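Local coordinates for protein Arf-GAP (Mus musculus, PDB 5C79) that acts as a phosphatidylinositol 4,5-bisphosphate-dependent GTPase-activating protein for ARF1, its PH domain binding that anionic phospholipid, at residues Lys35-Glu40 and Trp121-Thr126; Lys42-Lys47 and Arg58-Val63; Cys87-Asn92 and Phe99-His104. All coordinates share one frame; numbering follows the deposited sequence.

Overall arrangement
Contact 1 lies at the surface, where the loop ahead of strand 41-48 runs over helix 115-135 with no direct hydrogen bond between residues 35-40 and 121-126. Contacts 2 and 3 pair the strands of two partly buried beta hairpins of one antiparallel sheet, on opposite sides of the centre of the chain, each held by four backbone hydrogen bonds. The helix that receives the loop in contact 1 also packs on both hairpins: Trp121 reaches Leu45, while Leu125 reaches Phe99. Between the hairpins, Leu45 touches Phe99. Their chemistry differs: contact 2 ends in cationic side chains that grip the phosphoinositide, whereas the side-chain packing of contact 3 is largely apolar.

Contact 1: Lys35-Glu40 and Trp121-Thr126; sequences KEYGSE and WISVLT
Tyr37 meets Ser123 obliquely through ring atoms CG and CD2, CD2 lying 3.4 Å from Ser123 CB. The phenol CG stands anti to the carbonyl carbon (chi1 -62°), which carries the ring alongside the helix, where the Tyr37 side chain also touches Ile119, Ala120 and Asn127. Ser123 OG, 3.6 Å from Tyr37 CD2, only packs against the ring; its hydrogen bond goes back one turn to the carbonyl oxygen of Ile119. The serine therefore offers Tyr37 its methylene while its polar end is satisfied within the helix.

Val124 takes up the rest of the loop with its two methyl groups. Val124 CG1, placed anti to the backbone N (chi1 169°), lies 3.6 Å from Ser39 C and also approaches Glu40. Val124 CG2 turns the other way, sitting 4.0 Å from Tyr37 CB and also touching Gly38 O. This is how the residues leading into the first strand of the PH domain are laid over the C-terminal helix that closes one end of its beta barrel. Cut back to an alanine, Tyr37 would lose the ring lying against Ser123 CB, which would probably open a gap over the helix, while the CB contact with Val124 CG2 could persist.

Polar contact between the two segments is slight. Gly38 O receives a CA-H...O contact from Val124 CA at 3.6 Å, with an angle of 161° at the hydrogen, and it accepts a true hydrogen bond from Asn127 ND2, one turn further along the helix. Ser39 and Glu40 point their CB atoms away from residues 121-126, so the valine meets mainly their backbone; the Ser39 side chain touches Glu131 of the same helix, and that of Glu40 touches Lys64 of strand 56-64.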
loop_
_atom_site.group_PDB
_atom_site.type_symbol
_atom_site.label_atom_id
_atom_site.label_comp_id
_atom_site.label_asym_id
_atom_site.label_seq_id
_atom_site.Cartn_x
_atom_site.Cartn_y
_atom_site.Cartn_z
ATOM N N LYS A 35 9.391 0.381 -14.233
ATOM C CA LYS A 35 8.938 -0.559 -15.309
ATOM C C LYS A 35 9.474 -1.981 -15.096
ATOM O O LYS A 35 9.095 -2.906 -15.806
ATOM C CB LYS A 35 9.302 -0.022 -16.686
ATOM C CG LYS A 35 8.630 1.281 -17.098
ATOM C CD LYS A 35 8.925 1.574 -18.558
ATOM C CE LYS A 35 8.213 2.816 -19.016
ATOM N NZ LYS A 35 8.691 3.198 -20.349
ATOM N N GLU A 36 10.296 -2.175 -14.071
ATOM C CA GLU A 36 10.628 -3.522 -13.573
ATOM C C GLU A 36 9.472 -4.217 -12.853
ATOM O O GLU A 36 9.565 -5.383 -12.519
ATOM C CB GLU A 36 11.904 -3.539 -12.738
ATOM C CG GLU A 36 13.167 -3.278 -13.537
ATOM C CD GLU A 36 14.340 -3.094 -12.599
ATOM O OE1 GLU A 36 14.542 -1.953 -12.153
ATOM O OE2 GLU A 36 14.963 -4.095 -12.257
ATOM N N TYR A 37 8.376 -3.480 -12.650
ATOM C CA TYR A 37 7.190 -3.978 -12.020
ATOM C C TYR A 37 5.967 -3.642 -12.866
ATOM O O TYR A 37 5.989 -2.730 -13.681
ATOM C CB TYR A 37 7.049 -3.320 -10.652
ATOM C CG TYR A 37 8.228 -3.710 -9.812
ATOM C CD1 TYR A 37 8.247 -4.907 -9.124
ATOM C CD2 TYR A 37 9.356 -2.920 -9.809
ATOM C CE1 TYR A 37 9.386 -5.292 -8.425
ATOM C CE2 TYR A 37 10.481 -3.279 -9.112
ATOM C CZ TYR A 37 10.486 -4.445 -8.417
ATOM O OH TYR A 37 11.640 -4.751 -7.706
ATOM N N GLY A 38 4.922 -4.408 -12.653
ATOM C CA GLY A 38 3.636 -4.118 -13.265
ATOM C C GLY A 38 2.791 -3.138 -12.448
ATOM O O GLY A 38 3.295 -2.365 -11.638
ATOM N N SER A 39 1.490 -3.211 -12.660
ATOM C CA SER A 39 0.537 -2.344 -11.963
ATOM C C SER A 39 -0.442 -3.093 -11.052
ATOM O O SER A 39 -1.331 -2.465 -10.472
ATOM C CB SER A 39 -0.257 -1.528 -12.993
ATOM O OG SER A 39 -0.942 -2.387 -13.891
ATOM N N GLU A 40 -0.267 -4.416 -10.939
ATOM C CA GLU A 40 -1.028 -5.275 -10.049
ATOM C C GLU A 40 -0.091 -6.072 -9.160
ATOM O O GLU A 40 1.023 -6.424 -9.573
ATOM C CB GLU A 40 -1.883 -6.260 -10.856
ATOM C CG GLU A 40 -2.895 -5.612 -11.756
ATOM C CD GLU A 40 -3.709 -6.601 -12.589
ATOM O OE1 GLU A 40 -3.487 -7.817 -12.521
ATOM O OE2 GLU A 40 -4.581 -6.139 -13.347
ATOM N N TRP A 121 6.340 -3.072 -3.868
ATOM C CA TRP A 121 5.070 -2.388 -3.470
ATOM C C TRP A 121 4.999 -0.947 -3.947
ATOM O O TRP A 121 4.014 -0.497 -4.545
ATOM C CB TRP A 121 4.853 -2.443 -1.959
ATOM C CG TRP A 121 4.212 -3.685 -1.546
ATOM C CD1 TRP A 121 4.783 -4.737 -0.857
ATOM C CD2 TRP A 121 2.863 -4.058 -1.821
ATOM N NE1 TRP A 121 3.838 -5.755 -0.719
ATOM C CE2 TRP A 121 2.647 -5.338 -1.268
ATOM C CE3 TRP A 121 1.797 -3.415 -2.462
ATOM C CZ2 TRP A 121 1.397 -6.003 -1.378
ATOM C CZ3 TRP A 121 0.567 -4.071 -2.553
ATOM C CH2 TRP A 121 0.376 -5.338 -2.002
ATOM N N ILE A 122 6.043 -0.182 -3.682
ATOM C CA ILE A 122 6.018 1.239 -4.041
ATOM C C ILE A 122 5.965 1.422 -5.573
ATOM O O ILE A 122 5.243 2.272 -6.086
ATOM C CB ILE A 122 7.174 1.989 -3.417
ATOM C CG1 ILE A 122 6.946 2.064 -1.902
ATOM C CG2 ILE A 122 7.247 3.408 -3.951
ATOM C CD1 ILE A 122 8.136 2.597 -1.143
ATOM N N SER A 123 6.702 0.595 -6.285
ATOM C CA SER A 123 6.687 0.637 -7.772
ATOM C C SER A 123 5.302 0.304 -8.341
ATOM O O SER A 123 4.819 1.003 -9.241
ATOM C CB SER A 123 7.737 -0.324 -8.344
ATOM O OG SER A 123 9.048 0.127 -7.995
ATOM N N VAL A 124 4.688 -0.756 -7.818
ATOM C CA VAL A 124 3.361 -1.178 -8.271
ATOM C C VAL A 124 2.316 -0.117 -7.936
ATOM O O VAL A 124 1.460 0.225 -8.776
ATOM C CB VAL A 124 2.952 -2.541 -7.696
ATOM C CG1 VAL A 124 1.477 -2.827 -7.962
ATOM C CG2 VAL A 124 3.791 -3.677 -8.306
ATOM N N LEU A 125 2.369 0.410 -6.717
ATOM C CA LEU A 125 1.424 1.474 -6.326
ATOM C C LEU A 125 1.546 2.691 -7.246
ATOM O O LEU A 125 0.553 3.265 -7.697
ATOM C CB LEU A 125 1.644 1.893 -4.881
ATOM C CG LEU A 125 1.206 0.829 -3.851
ATOM C CD1 LEU A 125 1.763 1.178 -2.476
ATOM C CD2 LEU A 125 -0.301 0.770 -3.800
ATOM N N THR A 126 2.784 3.084 -7.512
ATOM C CA THR A 126 3.082 4.172 -8.455
ATOM C C THR A 126 2.568 3.933 -9.876
ATOM O O THR A 126 1.921 4.804 -10.497
ATOM C CB THR A 126 4.604 4.469 -8.512
ATOM O OG1 THR A 126 5.024 4.904 -7.225
ATOM C CG2 THR A 126 4.875 5.622 -9.491
#

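Contact 2: Lys42-Lys47 and Arg58-Val63; sequences KGFLLK and RRKCAV. With PBU ((2R)-3-{[(R)-hydroxy{[(1R,2R,3S,4R,5R,6S)-2,3,6-trihydroxy-4,5-bis(phosphonooxy)cyclohexyl]oxy}phosphoryl]oxy}propane-1 ,2-diyl dibutanoate), chain C.
Phosphate oxygen O52 of the bound PBU is gripped by Lys47 and Arg59, whose strands pair side by side. Lys47 NZ donates to PBU O52 at 2.7 Å and also to PBU O43 at 2.9 Å, bridging the 4- and 5-phosphates. Arg59 NE reaches PBU O52 at 3.0 Å in a nearly straight bond (165°), with O52 at the edge of the guanidinium group, in its plane, and NH2 adds a weak bond to the same oxygen. Bends at chi3 and chi4 (66° and 79°) fold the lysine tip back beside the arginine, while Arg59 NH1 is tied to Arg58 O, which helps fix the turn of its guanidinium group. The shared anion probably offsets the closeness of the two cations. Arg53, Gln57, His72, Arg106 and the backbone N of Ala73 also hydrogen-bond this phosphoinositide.

Paired backbone bonds at Gly43-Cys61 and Leu45-Arg59 hold the antiparallel hairpin. On one face, Phe44 CD2 lies 3.7 Å from Lys60 CA, and Arg58 CG lies 3.9 Å from Phe44 CB. Phe44, Leu46 and Arg58, on this face, belong to a second phosphoinositide pocket, which Trp56 and Glu113 share. On the other face, Leu45 CB packs on Cys61 SG at 3.9 Å. Both of these side chains touch Trp121 of helix 115-135; Leu45 also meets Phe110 of strand 106-111, and Cys61 meets Ile70 of strand 67-70.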
loop_
_atom_site.group_PDB
_atom_site.type_symbol
_atom_site.label_atom_id
_atom_site.label_comp_id
_atom_site.label_asym_id
_atom_site.label_seq_id
_atom_site.Cartn_x
_atom_site.Cartn_y
_atom_site.Cartn_z
ATOM N N LYS A 42 -0.512 -8.962 -5.538
ATOM C CA LYS A 42 -1.213 -9.608 -4.424
ATOM C C LYS A 42 -0.160 -9.935 -3.403
ATOM O O LYS A 42 0.867 -10.544 -3.732
ATOM C CB LYS A 42 -1.879 -10.904 -4.886
ATOM C CG LYS A 42 -2.947 -10.695 -5.952
ATOM C CD LYS A 42 -3.579 -12.014 -6.365
ATOM C CE LYS A 42 -4.542 -11.827 -7.524
ATOM N NZ LYS A 42 -5.125 -13.138 -7.916
ATOM N N GLY A 43 -0.395 -9.562 -2.161
ATOM C CA GLY A 43 0.554 -9.911 -1.130
ATOM C C GLY A 43 0.092 -9.537 0.260
ATOM O O GLY A 43 -1.101 -9.548 0.566
ATOM N N PHE A 44 1.066 -9.202 1.073
ATOM C CA PHE A 44 0.850 -8.769 2.448
ATOM C C PHE A 44 1.676 -7.532 2.727
ATOM O O PHE A 44 2.743 -7.317 2.164
ATOM C CB PHE A 44 1.257 -9.889 3.392
ATOM C CG PHE A 44 0.428 -11.130 3.245
ATOM C CD1 PHE A 44 0.789 -12.137 2.347
ATOM C CD2 PHE A 44 -0.707 -11.283 3.987
ATOM C CE1 PHE A 44 0.001 -13.278 2.215
ATOM C CE2 PHE A 44 -1.495 -12.416 3.866
ATOM C CZ PHE A 44 -1.139 -13.405 2.967
ATOM N N LEU A 45 1.146 -6.691 3.601
ATOM C CA LEU A 45 1.869 -5.561 4.169
ATOM C C LEU A 45 1.648 -5.568 5.688
ATOM O O LEU A 45 0.600 -6.007 6.152
ATOM C CB LEU A 45 1.366 -4.240 3.600
ATOM C CG LEU A 45 1.888 -3.916 2.192
ATOM C CD1 LEU A 45 1.116 -2.726 1.649
ATOM C CD2 LEU A 45 3.368 -3.648 2.170
ATOM N N LEU A 46 2.649 -5.139 6.443
ATOM C CA LEU A 46 2.460 -4.819 7.865
ATOM C C LEU A 46 1.778 -3.442 7.916
ATOM O O LEU A 46 2.238 -2.527 7.270
ATOM C CB LEU A 46 3.797 -4.797 8.605
ATOM C CG LEU A 46 4.559 -6.106 8.642
ATOM C CD1 LEU A 46 5.936 -5.898 9.237
ATOM C CD2 LEU A 46 3.765 -7.111 9.467
ATOM N N LYS A 47 0.692 -3.334 8.678
ATOM C CA LYS A 47 -0.028 -2.065 8.882
ATOM C C LYS A 47 0.039 -1.732 10.352
ATOM O O LYS A 47 -0.352 -2.543 11.175
ATOM C CB LYS A 47 -1.457 -2.169 8.418
ATOM C CG LYS A 47 -2.278 -0.924 8.844
ATOM C CD LYS A 47 -3.712 -0.881 8.426
ATOM C CE LYS A 47 -4.587 -1.929 9.061
ATOM N NZ LYS A 47 -5.064 -1.733 10.451
ATOM N N ARG A 58 0.065 -7.783 10.274
ATOM C CA ARG A 58 0.087 -8.235 8.882
ATOM C C ARG A 58 -1.313 -8.265 8.275
ATOM O O ARG A 58 -2.257 -8.843 8.837
ATOM C CB ARG A 58 0.750 -9.618 8.764
ATOM C CG ARG A 58 0.968 -9.999 7.315
ATOM C CD ARG A 58 2.053 -11.017 7.123
ATOM N NE ARG A 58 1.594 -12.277 7.664
ATOM C CZ ARG A 58 2.396 -13.307 7.932
ATOM N NH1 ARG A 58 3.731 -13.232 7.743
ATOM N NH2 ARG A 58 1.863 -14.413 8.424
ATOM N N ARG A 59 -1.447 -7.672 7.108
ATOM C CA ARG A 59 -2.711 -7.650 6.381
ATOM C C ARG A 59 -2.562 -8.063 4.926
ATOM O O ARG A 59 -1.573 -7.747 4.256
ATOM C CB ARG A 59 -3.315 -6.249 6.441
ATOM C CG ARG A 59 -3.624 -5.781 7.843
ATOM C CD ARG A 59 -4.767 -6.585 8.426
ATOM N NE ARG A 59 -5.122 -6.148 9.785
ATOM C CZ ARG A 59 -4.793 -6.764 10.931
ATOM N NH1 ARG A 59 -4.041 -7.855 10.976
ATOM N NH2 ARG A 59 -5.230 -6.253 12.091
ATOM N N LYS A 60 -3.542 -8.804 4.438
ATOM C CA LYS A 60 -3.600 -9.167 3.031
ATOM C C LYS A 60 -3.937 -7.896 2.246
ATOM O O LYS A 60 -4.896 -7.223 2.573
ATOM C CB LYS A 60 -4.714 -10.194 2.801
ATOM C CG LYS A 60 -4.729 -10.770 1.404
ATOM C CD LYS A 60 -6.001 -11.565 1.097
ATOM C CE LYS A 60 -6.494 -11.276 -0.319
ATOM N NZ LYS A 60 -7.823 -11.904 -0.563
ATOM N N CYS A 61 -3.129 -7.582 1.239
ATOM C CA CYS A 61 -3.284 -6.381 0.411
ATOM C C CYS A 61 -3.189 -6.760 -1.051
ATOM O O CYS A 61 -2.424 -7.637 -1.415
ATOM C CB CYS A 61 -2.179 -5.374 0.736
ATOM S SG CYS A 61 -2.357 -4.658 2.363
ATOM N N ALA A 62 -3.949 -6.069 -1.884
ATOM C CA ALA A 62 -3.868 -6.285 -3.320
ATOM C C ALA A 62 -4.089 -4.963 -4.062
ATOM O O ALA A 62 -4.931 -4.161 -3.656
ATOM C CB ALA A 62 -4.887 -7.317 -3.766
ATOM N N VAL A 63 -3.387 -4.817 -5.169
ATOM C CA VAL A 63 -3.568 -3.703 -6.096
ATOM C C VAL A 63 -4.099 -4.195 -7.444
ATOM O O VAL A 63 -3.543 -5.124 -8.054
ATOM C CB VAL A 63 -2.273 -2.927 -6.346
ATOM C CG1 VAL A 63 -2.541 -1.758 -7.295
ATOM C CG2 VAL A 63 -1.697 -2.429 -5.042
HETATM P P1 PBU C . -6.518 -5.318 17.792
HETATM P P4 PBU C . -6.976 0.553 12.426
HETATM P P5 PBU C . -8.269 -3.946 10.983
HETATM C "C3'" PBU C . -6.628 -5.171 20.389
HETATM C "C2'" PBU C . -7.404 -4.099 21.118
HETATM O "O2'" PBU C . -6.485 -3.183 21.740
HETATM C "C1'" PBU C . -8.416 -4.784 22.049
HETATM O "O1'" PBU C . -9.630 -4.050 21.974
HETATM C C1 PBU C . -6.775 -3.528 15.786
HETATM O O1 PBU C . -7.335 -4.219 16.907
HETATM C C2 PBU C . -6.343 -2.086 16.142
HETATM O O2 PBU C . -7.366 -1.227 16.651
HETATM C C3 PBU C . -5.865 -1.385 14.910
HETATM O O3 PBU C . -5.533 -0.007 15.230
HETATM C C4 PBU C . -6.953 -1.551 13.842
HETATM O O4 PBU C . -6.466 -0.901 12.737
HETATM C C5 PBU C . -7.272 -2.949 13.380
HETATM O O5 PBU C . -8.276 -3.044 12.332
HETATM C C6 PBU C . -7.778 -3.628 14.619
HETATM O O6 PBU C . -7.985 -4.948 14.201
HETATM C C7 PBU C . -5.702 -3.682 22.877
HETATM O O7 PBU C . -4.729 -4.397 22.705
HETATM C C8 PBU C . -6.081 -3.243 24.274
HETATM C C9 PBU C . -5.376 -1.926 24.548
HETATM C C10 PBU C . -5.678 -0.966 23.419
HETATM C C11 PBU C . -10.896 -4.609 21.538
HETATM O O11 PBU C . -10.939 -5.557 20.771
HETATM C C12 PBU C . -12.156 -3.983 22.070
HETATM C C13 PBU C . -12.078 -3.998 23.592
HETATM C C14 PBU C . -11.325 -2.799 24.127
HETATM O O41 PBU C . -6.274 1.628 13.248
HETATM O O42 PBU C . -8.481 0.369 12.514
HETATM O O43 PBU C . -6.390 0.720 11.052
HETATM O O51 PBU C . -9.233 -3.111 10.156
HETATM O O52 PBU C . -6.827 -3.771 10.520
HETATM O O53 PBU C . -8.591 -5.376 11.092
HETATM O OP1 PBU C . -7.311 -5.372 19.161
HETATM O OP2 PBU C . -5.083 -4.842 17.936
HETATM O OP3 PBU C . -6.787 -6.717 17.305
#

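Contact 3: Cys87-Asn92 and Phe99-His104; sequences CQVKPN and FDLISH
Val89 and Leu101 face each other in a non-hydrogen-bonded pair of the antiparallel beta hairpin formed by strands 88-91 and 98-103, part of the PH-domain sheet. From Leu101 CB, on the face shared with Phe99, the side chain runs to Leu101 CG, which is set anti to the backbone N (chi1 -170°) and comes 4.0 Å from Cys87 CB. Leu101 CD1 touches both Cys87 CB and Val89 CG2, the latter at 3.7 Å. The leucine side chain also touches Phe110 of the neighbouring strand 106-111. Val89 divides its methyls, Val89 CG1 crossing toward Phe99 CD2 at 4.1 Å while CG2 meets the leucine. The Phe99 ring continues inward to Ile122 and Leu125 of helix 115-135, joining the hairpin to the core.

Gln88 with Ile102 and Lys90 with Asp100 each exchange two backbone hydrogen bonds. On their face, Asp100 OD1 is hydrogen-bonded to His109 ND1. Gln88 folds back instead of crossing the hairpin: Gln88 NE2 donates to Val89 O at 2.9 Å, with that oxygen in the plane of the side-chain amide.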
loop_
_atom_site.group_PDB
_atom_site.type_symbol
_atom_site.label_atom_id
_atom_site.label_comp_id
_atom_site.label_asym_id
_atom_site.label_seq_id
_atom_site.Cartn_x
_atom_site.Cartn_y
_atom_site.Cartn_z
ATOM N N CYS A 87 -4.472 9.182 -3.384
ATOM C CA CYS A 87 -3.479 8.836 -2.366
ATOM C C CYS A 87 -2.068 9.178 -2.770
ATOM O O CYS A 87 -1.742 9.339 -3.943
ATOM C CB CYS A 87 -3.518 7.360 -1.981
ATOM S SG CYS A 87 -5.122 6.806 -1.338
ATOM N N GLN A 88 -1.237 9.377 -1.769
ATOM C CA GLN A 88 0.176 9.748 -1.991
ATOM C C GLN A 88 1.066 8.819 -1.183
ATOM O O GLN A 88 0.960 8.733 0.047
ATOM C CB GLN A 88 0.458 11.188 -1.616
ATOM C CG GLN A 88 1.892 11.642 -1.881
ATOM C CD GLN A 88 2.304 11.474 -3.328
ATOM O OE1 GLN A 88 1.652 12.010 -4.216
ATOM N NE2 GLN A 88 3.395 10.748 -3.586
ATOM N N VAL A 89 1.938 8.122 -1.897
ATOM C CA VAL A 89 2.983 7.308 -1.237
ATOM C C VAL A 89 4.092 8.226 -0.723
ATOM O O VAL A 89 4.558 9.124 -1.433
ATOM C CB VAL A 89 3.590 6.246 -2.172
ATOM C CG1 VAL A 89 4.746 5.535 -1.494
ATOM C CG2 VAL A 89 2.524 5.240 -2.562
ATOM N N LYS A 90 4.514 8.004 0.515
ATOM C CA LYS A 90 5.639 8.720 1.095
ATOM C C LYS A 90 6.597 7.676 1.645
ATOM O O LYS A 90 6.331 7.084 2.702
ATOM C CB LYS A 90 5.238 9.682 2.185
ATOM C CG LYS A 90 6.429 10.492 2.680
ATOM C CD LYS A 90 6.026 11.523 3.691
ATOM C CE LYS A 90 7.229 12.384 4.058
ATOM N NZ LYS A 90 6.858 13.353 5.120
ATOM N N PRO A 91 7.675 7.409 0.904
ATOM C CA PRO A 91 8.612 6.413 1.412
ATOM C C PRO A 91 9.305 6.916 2.642
ATOM O O PRO A 91 9.419 8.100 2.865
ATOM C CB PRO A 91 9.610 6.211 0.253
ATOM C CG PRO A 91 9.097 6.978 -0.891
ATOM C CD PRO A 91 8.160 8.015 -0.347
ATOM N N ASN A 92 9.793 5.975 3.432
ATOM C CA ASN A 92 10.488 6.318 4.645
ATOM C C ASN A 92 11.844 6.979 4.333
ATOM O O ASN A 92 12.531 6.640 3.354
ATOM C CB ASN A 92 10.682 5.071 5.468
ATOM C CG ASN A 92 11.044 5.356 6.883
ATOM O OD1 ASN A 92 12.183 5.194 7.251
ATOM N ND2 ASN A 92 10.068 5.743 7.702
ATOM N N PHE A 99 6.766 2.605 4.466
ATOM C CA PHE A 99 6.233 3.748 3.730
ATOM C C PHE A 99 4.856 4.098 4.239
ATOM O O PHE A 99 4.133 3.245 4.710
ATOM C CB PHE A 99 6.171 3.478 2.218
ATOM C CG PHE A 99 5.295 2.329 1.820
ATOM C CD1 PHE A 99 5.747 1.027 1.893
ATOM C CD2 PHE A 99 4.008 2.565 1.303
ATOM C CE1 PHE A 99 4.918 -0.036 1.480
ATOM C CE2 PHE A 99 3.206 1.527 0.887
ATOM C CZ PHE A 99 3.651 0.231 0.983
ATOM N N ASP A 100 4.495 5.368 4.089
ATOM C CA ASP A 100 3.148 5.806 4.344
ATOM C C ASP A 100 2.340 5.880 3.059
ATOM O O ASP A 100 2.867 6.210 1.985
ATOM C CB ASP A 100 3.180 7.186 4.998
ATOM C CG ASP A 100 3.633 7.160 6.428
ATOM O OD1 ASP A 100 3.882 6.073 6.988
ATOM O OD2 ASP A 100 3.768 8.279 6.990
ATOM N N LEU A 101 1.052 5.631 3.203
ATOM C CA LEU A 101 0.054 5.943 2.166
ATOM C C LEU A 101 -0.934 6.957 2.701
ATOM O O LEU A 101 -1.754 6.683 3.609
ATOM C CB LEU A 101 -0.661 4.687 1.684
ATOM C CG LEU A 101 -1.535 4.890 0.450
ATOM C CD1 LEU A 101 -0.704 5.212 -0.778
ATOM C CD2 LEU A 101 -2.321 3.637 0.217
ATOM N N ILE A 102 -0.807 8.181 2.181
ATOM C CA ILE A 102 -1.621 9.301 2.626
ATOM C C ILE A 102 -2.905 9.292 1.800
ATOM O O ILE A 102 -2.888 9.450 0.580
ATOM C CB ILE A 102 -0.885 10.650 2.450
ATOM C CG1 ILE A 102 0.477 10.576 3.148
ATOM C CG2 ILE A 102 -1.723 11.786 3.028
ATOM C CD1 ILE A 102 1.432 11.680 2.757
ATOM N N SER A 103 -4.021 9.061 2.470
ATOM C CA SER A 103 -5.320 9.183 1.833
ATOM C C SER A 103 -6.012 10.447 2.347
ATOM O O SER A 103 -5.587 11.073 3.291
ATOM C CB SER A 103 -6.180 7.923 2.033
ATOM O OG SER A 103 -6.743 7.888 3.311
ATOM N N HIS A 104 -7.135 10.768 1.732
ATOM C CA HIS A 104 -7.815 12.026 2.067
ATOM C C HIS A 104 -8.231 12.165 3.543
ATOM O O HIS A 104 -8.237 13.263 4.081
ATOM C CB HIS A 104 -8.988 12.228 1.135
ATOM C CG HIS A 104 -10.102 11.275 1.361
ATOM N ND1 HIS A 104 -10.117 9.989 0.860
ATOM C CD2 HIS A 104 -11.256 11.435 2.040
ATOM C CE1 HIS A 104 -11.248 9.407 1.212
ATOM N NE2 HIS A 104 -11.946 10.263 1.937
#